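Local coordinates for membrane lipoprotein family protein (PDB 4PEV) that binds adenosine and probably serves as the solute-binding component of an ABC transporter at the cell membrane, at residues E159-S164 with R200-Y205. Sequence-based numbering, arbitrary orientation.
Sequences EQEVAS and RFHIGY
Glu159 reaches two residues of helix 196-214 at once, its carboxylate meeting Arg200 and its chain lying over Phe201. Arg200 NE donates to Glu159 OE1 at 2.8 Å, nearly along the C-O axis but 25° out of the guanidinium plane, in a bent salt bridge. A water bridges Glu159 OE2 and Arg200 NH2, lying in the guanidinium plane at its edge. OE2 also pairs with Lys299, an adenosine-binding residue. With CG anti to the carbonyl carbon (chi1 -75°), Glu159 sets this atom over one face of the Phe201 ring, 3.6 Å from its centroid, as a CH-pi contact, and the bend at chi2 then swings the carboxylate away to Arg200. The Gln160 amide also packs against the aliphatic part of Arg200, with OE1 3.4 Å from CD. With an alanine in place of Arg200, Glu159 OE1 would probably lose its charged mate and the Gln160 amide the methylenes it packs on. Farther along, Gly204 lets the backbones close to 3.8 Å between its CA and that of Gln160, and Ala163 CB sits against Phe201 O. The axes of segments 159-164 and 200-205 cross at -42°, a close glycine-mediated helix packing in this periplasmic-binding-protein fold, beside the adenosine pocket to which Phe201 belongs.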
ATOM      1  N   GLU C 159       8.459   0.060   2.135  1.00 38.25           N
ATOM      2  CA  GLU C 159       7.623  -0.428   1.037  1.00 37.56           C
ATOM      3  C   GLU C 159       8.402  -1.175  -0.027  1.00 36.34           C
ATOM      4  O   GLU C 159       7.845  -2.007  -0.733  1.00 36.82           O
ATOM      5  CB  GLU C 159       6.887   0.727   0.355  1.00 40.18           C
ATOM      6  CG  GLU C 159       5.718   1.296   1.134  1.00 41.62           C
ATOM      7  CD  GLU C 159       6.106   2.342   2.164  1.00 43.74           C
ATOM      8  OE1 GLU C 159       7.300   2.682   2.293  1.00 44.51           O
ATOM      9  OE2 GLU C 159       5.192   2.841   2.851  1.00 47.53           O
ATOM     10  N   GLN C 160       9.685  -0.873  -0.158  1.00 35.72           N
ATOM     11  CA  GLN C 160      10.544  -1.613  -1.074  1.00 35.31           C
ATOM     12  C   GLN C 160      10.419  -3.118  -0.806  1.00 35.51           C
ATOM     13  O   GLN C 160      10.389  -3.945  -1.737  1.00 34.04           O
ATOM     14  CB  GLN C 160      12.010  -1.183  -0.930  1.00 35.28           C
ATOM     15  CG  GLN C 160      12.263   0.323  -1.015  1.00 36.34           C
ATOM     16  CD  GLN C 160      12.567   0.974   0.334  1.00 37.04           C
ATOM     17  OE1 GLN C 160      11.897   0.727   1.339  1.00 37.38           O
ATOM     18  NE2 GLN C 160      13.587   1.815   0.354  1.00 39.16           N
ATOM     19  N   GLU C 161      10.326  -3.466   0.472  1.00 35.37           N
ATOM     20  CA  GLU C 161      10.391  -4.849   0.875  1.00 37.22           C
ATOM     21  C   GLU C 161       9.223  -5.619   0.269  1.00 38.18           C
ATOM     22  O   GLU C 161       9.443  -6.583  -0.474  1.00 41.74           O
ATOM     23  CB  GLU C 161      10.460  -4.974   2.409  1.00 38.52           C
ATOM     24  CG  GLU C 161      11.710  -4.318   3.013  1.00 38.51           C
ATOM     25  CD  GLU C 161      11.935  -4.601   4.502  1.00 38.09           C
ATOM     26  OE1 GLU C 161      11.182  -5.376   5.129  1.00 37.34           O
ATOM     27  OE2 GLU C 161      12.894  -4.028   5.060  1.00 37.68           O
ATOM     28  N   VAL C 162       7.993  -5.173   0.531  1.00 36.65           N
ATOM     29  CA  VAL C 162       6.798  -5.865   0.011  1.00 36.40           C
ATOM     30  C   VAL C 162       6.591  -5.712  -1.522  1.00 34.60           C
ATOM     31  O   VAL C 162       6.201  -6.666  -2.191  1.00 34.98           O
ATOM     32  CB  VAL C 162       5.522  -5.457   0.790  1.00 36.25           C
ATOM     33  CG1 VAL C 162       5.029  -4.071   0.384  1.00 36.60           C
ATOM     34  CG2 VAL C 162       4.419  -6.483   0.596  1.00 36.64           C
ATOM     35  N   ALA C 163       6.850  -4.528  -2.068  1.00 32.16           N
ATOM     36  CA  ALA C 163       6.694  -4.290  -3.502  1.00 31.83           C
ATOM     37  C   ALA C 163       7.632  -5.156  -4.338  1.00 33.34           C
ATOM     38  O   ALA C 163       7.263  -5.604  -5.430  1.00 34.70           O
ATOM     39  CB  ALA C 163       6.934  -2.827  -3.821  1.00 31.13           C
ATOM     40  N   SER C 164       8.850  -5.372  -3.843  1.00 32.12           N
ATOM     41  CA  SER C 164       9.791  -6.256  -4.515  1.00 30.95           C
ATOM     42  C   SER C 164       9.238  -7.664  -4.611  1.00 29.73           C
ATOM     43  O   SER C 164       9.428  -8.323  -5.626  1.00 29.59           O
ATOM     44  CB  SER C 164      11.171  -6.265  -3.814  1.00 31.50           C
ATOM     45  OG  SER C 164      11.131  -6.830  -2.507  1.00 29.60           O
ATOM     46  N   ARG C 200       9.308   4.415  -2.772  1.00 32.09           N
ATOM     47  CA  ARG C 200       9.703   3.125  -2.228  1.00 31.89           C
ATOM     48  C   ARG C 200       8.977   1.955  -2.892  1.00 32.28           C
ATOM     49  O   ARG C 200       9.589   0.910  -3.139  1.00 31.88           O
ATOM     50  CB  ARG C 200       9.493   3.095  -0.716  1.00 32.14           C
ATOM     51  CG  ARG C 200      10.364   4.106   0.002  1.00 33.53           C
ATOM     52  CD  ARG C 200      10.509   3.836   1.493  1.00 35.59           C
ATOM     53  NE  ARG C 200       9.431   4.426   2.275  1.00 36.68           N
ATOM     54  CZ  ARG C 200       9.270   5.727   2.453  1.00 37.84           C
ATOM     55  NH1 ARG C 200      10.112   6.590   1.891  1.00 37.86           N
ATOM     56  NH2 ARG C 200       8.257   6.170   3.193  1.00 39.77           N
ATOM     57  N   PHE C 201       7.683   2.130  -3.173  1.00 30.79           N
ATOM     58  CA  PHE C 201       6.922   1.123  -3.920  1.00 29.47           C
ATOM     59  C   PHE C 201       7.577   0.934  -5.273  1.00 28.67           C
ATOM     60  O   PHE C 201       7.940  -0.178  -5.628  1.00 26.52           O
ATOM     61  CB  PHE C 201       5.440   1.521  -4.125  1.00 28.77           C
ATOM     62  CG  PHE C 201       4.543   1.211  -2.946  1.00 29.19           C
ATOM     63  CD1 PHE C 201       4.161  -0.091  -2.668  1.00 29.56           C
ATOM     64  CD2 PHE C 201       4.059   2.228  -2.121  1.00 29.15           C
ATOM     65  CE1 PHE C 201       3.321  -0.374  -1.592  1.00 29.75           C
ATOM     66  CE2 PHE C 201       3.230   1.948  -1.044  1.00 28.72           C
ATOM     67  CZ  PHE C 201       2.856   0.647  -0.781  1.00 29.06           C
ATOM     68  N   HIS C 202       7.732   2.033  -6.011  1.00 29.46           N
ATOM     69  CA  HIS C 202       8.270   1.982  -7.363  1.00 30.39           C
ATOM     70  C   HIS C 202       9.592   1.243  -7.365  1.00 31.41           C
ATOM     71  O   HIS C 202       9.735   0.225  -8.038  1.00 35.79           O
ATOM     72  CB  HIS C 202       8.449   3.379  -7.950  1.00 30.57           C
ATOM     73  CG  HIS C 202       8.813   3.377  -9.400  1.00 31.43           C
ATOM     74  ND1 HIS C 202       9.043   4.535 -10.107  1.00 32.12           N
ATOM     75  CD2 HIS C 202       8.990   2.360 -10.280  1.00 32.86           C
ATOM     76  CE1 HIS C 202       9.334   4.235 -11.364  1.00 32.33           C
ATOM     77  NE2 HIS C 202       9.316   2.923 -11.493  1.00 33.68           N
ATOM     78  N   ILE C 203      10.550   1.736  -6.598  1.00 30.17           N
ATOM     79  CA  ILE C 203      11.857   1.094  -6.507  1.00 29.50           C
ATOM     80  C   ILE C 203      11.757  -0.394  -6.199  1.00 27.44           C
ATOM     81  O   ILE C 203      12.453  -1.187  -6.801  1.00 28.37           O
ATOM     82  CB  ILE C 203      12.728   1.772  -5.427  1.00 30.18           C
ATOM     83  CG1 ILE C 203      13.254   3.106  -5.956  1.00 30.43           C
ATOM     84  CG2 ILE C 203      13.873   0.867  -4.984  1.00 30.47           C
ATOM     85  CD1 ILE C 203      13.866   3.969  -4.879  1.00 31.11           C
ATOM     86  N   GLY C 204      10.919  -0.770  -5.249  1.00 25.89           N
ATOM     87  CA  GLY C 204      10.820  -2.169  -4.855  1.00 26.45           C
ATOM     88  C   GLY C 204      10.180  -3.026  -5.927  1.00 26.98           C
ATOM     89  O   GLY C 204      10.545  -4.183  -6.108  1.00 29.44           O
ATOM     90  N   TYR C 205       9.224  -2.449  -6.643  1.00 25.98           N
ATOM     91  CA  TYR C 205       8.472  -3.172  -7.643  1.00 25.69           C
ATOM     92  C   TYR C 205       9.359  -3.462  -8.840  1.00 25.22           C
ATOM     93  O   TYR C 205       9.382  -4.582  -9.325  1.00 23.95           O
ATOM     94  CB  TYR C 205       7.224  -2.369  -8.040  1.00 25.81           C
ATOM     95  CG  TYR C 205       6.275  -3.059  -9.002  1.00 26.15           C
ATOM     96  CD1 TYR C 205       5.746  -4.323  -8.721  1.00 26.71           C
ATOM     97  CD2 TYR C 205       5.881  -2.437 -10.187  1.00 27.20           C
ATOM     98  CE1 TYR C 205       4.861  -4.951  -9.594  1.00 26.45           C
ATOM     99  CE2 TYR C 205       4.993  -3.057 -11.064  1.00 27.88           C
ATOM    100  CZ  TYR C 205       4.489  -4.310 -10.760  1.00 27.27           C
ATOM    101  OH  TYR C 205       3.627  -4.913 -11.641  1.00 28.20           O
TER
HETATM  102  O   HOH W   1       5.897   4.796   4.537  1.00 23.45           O